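Local coordinates for protein Polyphosphate:AMP phosphotransferase (Pseudomonas aeruginosa PAO1, PDB 3CZP) that converts AMP to ADP with inorganic polyphosphate as phosphate donor and magnesium as cofactor, and GMP to GDP less efficiently, working as a homodimer, at residues V304-D309 / D364-G369; N308-K313 / Q416-R421. All coordinates share one frame; numbering follows the deposited sequence.

Interaction 1: residues V304-D309 / D364-G369; sequences VFEGND and DRSWYG
The indole of Trp367 takes the CG2 methyl of Val304 at its benzo carbons CZ2 and CH2, each 3.6 Å from CG2, while CB of Ser366 lies over one face, offset toward the rim. The other Val304 branch, CG1, packs against Ser366 OG at 3.6 Å and reaches obliquely to Tyr368 CD2; the phenol ring has Ser366 OG at its edge. Both rings are tied down at their polar ends by Glu396, which accepts from Trp367 NE1 and bonds Tyr368 OH. A third flat group, the guanidinium of Arg365, carries a water in its plane at the edge, and it stands 89° from the carboxylate of Glu306.

That carboxylate reaches segment 364-369 because the glutamate chain folds at its second torsion (chi2 -74°). OE2 takes the hydroxyl proton of Ser366 OG at 2.6 Å, on the lone pair facing away from OE1. The same hydroxyl oxygen accepts from Tyr368 N at 3.1 Å in a nearly straight bond (164°), an ST turn that orients the hydroxyl. OE1 receives a 2.7 Å bond from the water, whose link to Arg365 NE is weak at 3.4 Å.

Along the backbone, Phe305 and Asp364 pair as a parallel bridge, with Arg365 N donating to Phe305 O at 2.9 Å. The bridge lies near the C-terminal ends of the middle strand 300-307 and its neighbour 360-364 in this P-loop kinase fold, and Asp364 sits where such folds carry the Walker B acid. Its OD2 forms a salt bridge with Arg70 of the second subunit.

The Ser366-Glu306 and Arg365-Phe305 bonds tie loop to strand; Glu306 and Arg365 make no direct salt bridge, so their opposite charges probably affect each other only modestly.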
loop_
_atom_site.group_PDB
_atom_site.type_symbol
_atom_site.label_atom_id
_atom_site.label_comp_id
_atom_site.label_asym_id
_atom_site.label_seq_id
_atom_site.Cartn_x
_atom_site.Cartn_y
_atom_site.Cartn_z
ATOM N N VAL A 304 -14.380 5.741 -15.835
ATOM C CA VAL A 304 -14.817 4.390 -15.589
ATOM C C VAL A 304 -15.359 3.751 -16.869
ATOM O O VAL A 304 -16.182 4.362 -17.564
ATOM C CB VAL A 304 -15.965 4.380 -14.564
ATOM C CG1 VAL A 304 -16.713 3.052 -14.665
ATOM C CG2 VAL A 304 -15.446 4.705 -13.104
ATOM N N PHE A 305 -14.918 2.544 -17.187
ATOM C CA PHE A 305 -15.440 1.811 -18.358
ATOM C C PHE A 305 -16.080 0.487 -18.015
ATOM O O PHE A 305 -15.447 -0.383 -17.418
ATOM C CB PHE A 305 -14.312 1.529 -19.377
ATOM C CG PHE A 305 -13.836 2.733 -20.107
ATOM C CD1 PHE A 305 -14.325 3.034 -21.391
ATOM C CD2 PHE A 305 -12.893 3.574 -19.537
ATOM C CE1 PHE A 305 -13.868 4.148 -22.060
ATOM C CE2 PHE A 305 -12.453 4.744 -20.192
ATOM C CZ PHE A 305 -12.905 5.018 -21.444
ATOM N N GLU A 306 -17.347 0.350 -18.393
ATOM C CA GLU A 306 -18.071 -0.882 -18.323
ATOM C C GLU A 306 -18.720 -1.130 -19.694
ATOM O O GLU A 306 -18.820 -0.213 -20.536
ATOM C CB GLU A 306 -19.153 -0.824 -17.232
ATOM C CG GLU A 306 -18.721 -0.481 -15.787
ATOM C CD GLU A 306 -17.973 -1.594 -15.017
ATOM O OE1 GLU A 306 -17.939 -2.736 -15.485
ATOM O OE2 GLU A 306 -17.417 -1.294 -13.909
ATOM N N GLY A 307 -19.116 -2.381 -19.933
ATOM C CA GLY A 307 -19.968 -2.699 -21.092
ATOM C C GLY A 307 -20.048 -4.174 -21.297
ATOM O O GLY A 307 -19.368 -4.943 -20.627
ATOM N N ASN A 308 -20.857 -4.573 -22.264
ATOM C CA ASN A 308 -20.947 -5.950 -22.668
ATOM C C ASN A 308 -19.559 -6.522 -23.063
ATOM O O ASN A 308 -18.646 -5.808 -23.429
ATOM C CB ASN A 308 -21.926 -6.043 -23.863
ATOM C CG ASN A 308 -23.376 -5.708 -23.479
ATOM O OD1 ASN A 308 -23.994 -6.399 -22.633
ATOM N ND2 ASN A 308 -23.938 -4.664 -24.117
ATOM N N ASP A 309 -19.416 -7.828 -22.979
ATOM C CA ASP A 309 -18.217 -8.482 -23.456
ATOM C C ASP A 309 -18.054 -8.190 -24.941
ATOM O O ASP A 309 -19.038 -8.110 -25.690
ATOM C CB ASP A 309 -18.286 -9.975 -23.200
ATOM C CG ASP A 309 -18.134 -10.333 -21.737
ATOM O OD1 ASP A 309 -17.502 -9.596 -20.953
ATOM O OD2 ASP A 309 -18.627 -11.408 -21.350
ATOM N N ASP A 364 -10.757 0.129 -16.012
ATOM C CA ASP A 364 -11.304 -0.857 -16.899
ATOM C C ASP A 364 -12.027 -1.890 -16.056
ATOM O O ASP A 364 -11.420 -2.789 -15.473
ATOM C CB ASP A 364 -10.197 -1.465 -17.734
ATOM C CG ASP A 364 -10.722 -2.415 -18.808
ATOM O OD1 ASP A 364 -11.962 -2.606 -18.956
ATOM O OD2 ASP A 364 -9.877 -2.993 -19.509
ATOM N N ARG A 365 -13.347 -1.720 -15.994
ATOM C CA ARG A 365 -14.198 -2.288 -14.946
ATOM C C ARG A 365 -13.890 -1.595 -13.633
ATOM O O ARG A 365 -12.892 -0.907 -13.523
ATOM C CB ARG A 365 -14.068 -3.794 -14.853
ATOM C CG ARG A 365 -14.236 -4.460 -16.180
ATOM C CD ARG A 365 -13.991 -5.915 -16.074
ATOM N NE ARG A 365 -15.160 -6.589 -15.533
ATOM C CZ ARG A 365 -15.428 -7.882 -15.697
ATOM N NH1 ARG A 365 -14.606 -8.651 -16.411
ATOM N NH2 ARG A 365 -16.538 -8.413 -15.158
ATOM N N SER A 366 -14.796 -1.671 -12.682
ATOM C CA SER A 366 -14.773 -0.705 -11.614
ATOM C C SER A 366 -15.552 -1.228 -10.447
ATOM O O SER A 366 -15.884 -2.402 -10.399
ATOM C CB SER A 366 -15.397 0.633 -12.115
ATOM O OG SER A 366 -16.830 0.513 -12.118
ATOM N N TRP A 367 -15.894 -0.318 -9.525
ATOM C CA TRP A 367 -16.738 -0.646 -8.376
ATOM C C TRP A 367 -18.167 -1.025 -8.720
ATOM O O TRP A 367 -18.880 -1.521 -7.879
ATOM C CB TRP A 367 -16.780 0.533 -7.404
ATOM C CG TRP A 367 -16.927 1.894 -8.031
ATOM C CD1 TRP A 367 -18.098 2.598 -8.226
ATOM C CD2 TRP A 367 -15.864 2.750 -8.506
ATOM N NE1 TRP A 367 -17.825 3.817 -8.805
ATOM C CE2 TRP A 367 -16.474 3.937 -8.998
ATOM C CE3 TRP A 367 -14.479 2.595 -8.629
ATOM C CZ2 TRP A 367 -15.765 4.958 -9.544
ATOM C CZ3 TRP A 367 -13.743 3.636 -9.171
ATOM C CH2 TRP A 367 -14.383 4.815 -9.623
ATOM N N TYR A 368 -18.590 -0.735 -9.939
ATOM C CA TYR A 368 -19.879 -1.187 -10.471
ATOM C C TYR A 368 -20.030 -2.696 -10.632
ATOM O O TYR A 368 -21.170 -3.205 -10.753
ATOM C CB TYR A 368 -20.238 -0.411 -11.744
ATOM C CG TYR A 368 -20.586 1.019 -11.416
ATOM C CD1 TYR A 368 -21.822 1.336 -10.898
ATOM C CD2 TYR A 368 -19.643 2.049 -11.542
ATOM C CE1 TYR A 368 -22.160 2.647 -10.554
ATOM C CE2 TYR A 368 -19.983 3.377 -11.197
ATOM C CZ TYR A 368 -21.256 3.662 -10.711
ATOM O OH TYR A 368 -21.636 4.940 -10.344
ATOM N N GLY A 369 -18.910 -3.411 -10.579
ATOM C CA GLY A 369 -18.927 -4.874 -10.603
ATOM C C GLY A 369 -19.890 -5.480 -9.592
ATOM O O GLY A 369 -20.560 -6.450 -9.887
HETATM O O HOH W 1 -17.585 -4.871 -13.899
#

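Interaction 2: residues N308-K313 / Q416-R421; sequences NDAAGK and QTQMER
Of residues 416-421, Gln418 is the first to meet the loop: it gives its amide NE2 to Asp309 O at 3.1 Å, through an N-H bent to 153°. The donor is tilted out of the carbonyl plane by 27°, although the oxygen stays close to the plane of the glutamine amide. The amide is carried across by a chain that leaves opposite the backbone N (chi1 -159°) and stays extended beyond CG, with CG itself 3.4 Å from Asp309 O. The other end of this amide, OE1, is held by Arg443.

The loop it grips is the P-loop: Gly307 through Lys313, GNDAAGK, matches the GxxxxGK core of a Walker A motif, with a type II beta turn from Asn308 to Ala311 and Gly312 at the N-cap of helix 313-321. A bound glycerol, probably from the crystallisation liquor, bonds Ala310 N, Gly312 N and Lys313 N, amides of the kind that cradle phosphate in this family of folds.

Three residues further, Arg421 lays its CB against the Ala310 methyl, 3.9 Å away, and runs out extended along the loop. NH1 donates almost straight to Ala310 O at 3.1 Å, in the planes of both guanidinium and carbonyl, and makes a second, weak bond to Ala311 O at 3.0 Å. NH2 donates to Ala472 O, beyond strand 467-471.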
loop_
_atom_site.group_PDB
_atom_site.type_symbol
_atom_site.label_atom_id
_atom_site.label_comp_id
_atom_site.label_asym_id
_atom_site.label_seq_id
_atom_site.Cartn_x
_atom_site.Cartn_y
_atom_site.Cartn_z
ATOM N N ASN A 308 -20.857 -4.573 -22.264
ATOM C CA ASN A 308 -20.947 -5.950 -22.668
ATOM C C ASN A 308 -19.559 -6.522 -23.063
ATOM O O ASN A 308 -18.646 -5.808 -23.429
ATOM C CB ASN A 308 -21.926 -6.043 -23.863
ATOM C CG ASN A 308 -23.376 -5.708 -23.479
ATOM O OD1 ASN A 308 -23.994 -6.399 -22.633
ATOM N ND2 ASN A 308 -23.938 -4.664 -24.117
ATOM N N ASP A 309 -19.416 -7.828 -22.979
ATOM C CA ASP A 309 -18.217 -8.482 -23.456
ATOM C C ASP A 309 -18.054 -8.190 -24.941
ATOM O O ASP A 309 -19.038 -8.110 -25.690
ATOM C CB ASP A 309 -18.286 -9.975 -23.200
ATOM C CG ASP A 309 -18.134 -10.333 -21.737
ATOM O OD1 ASP A 309 -17.502 -9.596 -20.953
ATOM O OD2 ASP A 309 -18.627 -11.408 -21.350
ATOM N N ALA A 310 -16.808 -7.966 -25.357
ATOM C CA ALA A 310 -16.498 -7.611 -26.745
ATOM C C ALA A 310 -17.046 -6.249 -27.175
ATOM O O ALA A 310 -17.038 -5.943 -28.353
ATOM C CB ALA A 310 -16.990 -8.732 -27.714
ATOM N N ALA A 311 -17.497 -5.428 -26.234
ATOM C CA ALA A 311 -18.080 -4.107 -26.558
ATOM C C ALA A 311 -17.021 -3.145 -27.070
ATOM O O ALA A 311 -17.327 -2.155 -27.726
ATOM C CB ALA A 311 -18.832 -3.491 -25.340
ATOM N N GLY A 312 -15.768 -3.465 -26.777
ATOM C CA GLY A 312 -14.629 -2.698 -27.274
ATOM C C GLY A 312 -14.143 -1.647 -26.269
ATOM O O GLY A 312 -13.818 -0.535 -26.651
ATOM N N LYS A 313 -14.059 -2.006 -24.992
ATOM C CA LYS A 313 -13.520 -1.092 -23.946
ATOM C C LYS A 313 -12.020 -0.802 -24.113
ATOM O O LYS A 313 -11.583 0.339 -23.966
ATOM C CB LYS A 313 -13.766 -1.635 -22.518
ATOM C CG LYS A 313 -15.181 -1.461 -21.981
ATOM C CD LYS A 313 -15.325 -2.185 -20.625
ATOM C CE LYS A 313 -15.560 -3.732 -20.786
ATOM N NZ LYS A 313 -15.467 -4.394 -19.424
ATOM N N GLN A 416 -26.202 -9.685 -31.555
ATOM C CA GLN A 416 -25.807 -10.020 -32.906
ATOM C C GLN A 416 -24.400 -9.505 -33.191
ATOM O O GLN A 416 -23.580 -10.226 -33.741
ATOM C CB GLN A 416 -26.820 -9.430 -33.925
ATOM C CG GLN A 416 -28.275 -10.092 -33.975
ATOM C CD GLN A 416 -29.257 -9.526 -32.916
ATOM O OE1 GLN A 416 -28.874 -8.749 -32.046
ATOM N NE2 GLN A 416 -30.512 -9.911 -33.008
ATOM N N THR A 417 -24.128 -8.263 -32.804
ATOM C CA THR A 417 -22.772 -7.662 -32.917
ATOM C C THR A 417 -21.746 -8.318 -31.978
ATOM O O THR A 417 -20.588 -8.556 -32.352
ATOM C CB THR A 417 -22.824 -6.142 -32.653
ATOM O OG1 THR A 417 -23.523 -5.520 -33.734
ATOM C CG2 THR A 417 -21.429 -5.533 -32.518
ATOM N N GLN A 418 -22.179 -8.671 -30.779
ATOM C CA GLN A 418 -21.309 -9.411 -29.897
ATOM C C GLN A 418 -20.793 -10.645 -30.588
ATOM O O GLN A 418 -19.595 -10.882 -30.605
ATOM C CB GLN A 418 -22.042 -9.839 -28.638
ATOM C CG GLN A 418 -21.100 -10.151 -27.523
ATOM C CD GLN A 418 -21.816 -10.557 -26.301
ATOM O OE1 GLN A 418 -22.583 -11.508 -26.341
ATOM N NE2 GLN A 418 -21.619 -9.823 -25.188
HETATM N N MSE A 419 -21.696 -11.433 -31.166
HETATM C CA MSE A 419 -21.311 -12.683 -31.769
HETATM C C MSE A 419 -20.368 -12.563 -32.975
HETATM O O MSE A 419 -19.510 -13.440 -33.170
HETATM C CB MSE A 419 -22.552 -13.417 -32.220
HETATM C CG MSE A 419 -22.295 -14.722 -32.895
HETATM SE SE MSE A 419 -23.985 -15.054 -33.785
HETATM C CE MSE A 419 -24.472 -13.213 -34.424
ATOM N N GLU A 420 -20.580 -11.529 -33.795
ATOM C CA GLU A 420 -19.669 -11.155 -34.883
ATOM C C GLU A 420 -18.292 -10.919 -34.313
ATOM O O GLU A 420 -17.283 -11.333 -34.886
ATOM C CB GLU A 420 -20.108 -9.844 -35.531
ATOM C CG GLU A 420 -21.301 -9.945 -36.469
ATOM C CD GLU A 420 -21.786 -8.549 -36.922
ATOM O OE1 GLU A 420 -21.409 -7.517 -36.300
ATOM O OE2 GLU A 420 -22.528 -8.482 -37.890
ATOM N N ARG A 421 -18.245 -10.232 -33.179
ATOM C CA ARG A 421 -16.962 -9.918 -32.584
ATOM C C ARG A 421 -16.333 -11.164 -31.945
ATOM O O ARG A 421 -15.118 -11.314 -31.974
ATOM C CB ARG A 421 -17.113 -8.734 -31.610
ATOM C CG ARG A 421 -17.574 -7.430 -32.342
ATOM C CD ARG A 421 -17.385 -6.165 -31.472
ATOM N NE ARG A 421 -17.784 -4.948 -32.175
ATOM C CZ ARG A 421 -17.947 -3.765 -31.591
ATOM N NH1 ARG A 421 -17.703 -3.611 -30.297
ATOM N NH2 ARG A 421 -18.289 -2.712 -32.297
#

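How the interactions relate
The two contacts lie about 14 Å apart between centres, both in the second PPK2 domain, and grow from one piece of chain: strand 300-307 supplies interaction 1, and the loop that follows, sharing Asn308 and Asp309, supplies interaction 2. Their partners come later, first the loop after strand 360-364, then helix 415-427 after strand 404-412. Those strands flank 300-307 in the five-stranded parallel sheet. Lys313 touches both, packing with NZ 3.5 Å from Arg365 CG. Interaction 2 holds the P-loop itself, while interaction 1 ties down the end of the strand leading into it. Since the N-terminal domain seems inactive, this is probably the catalytic half.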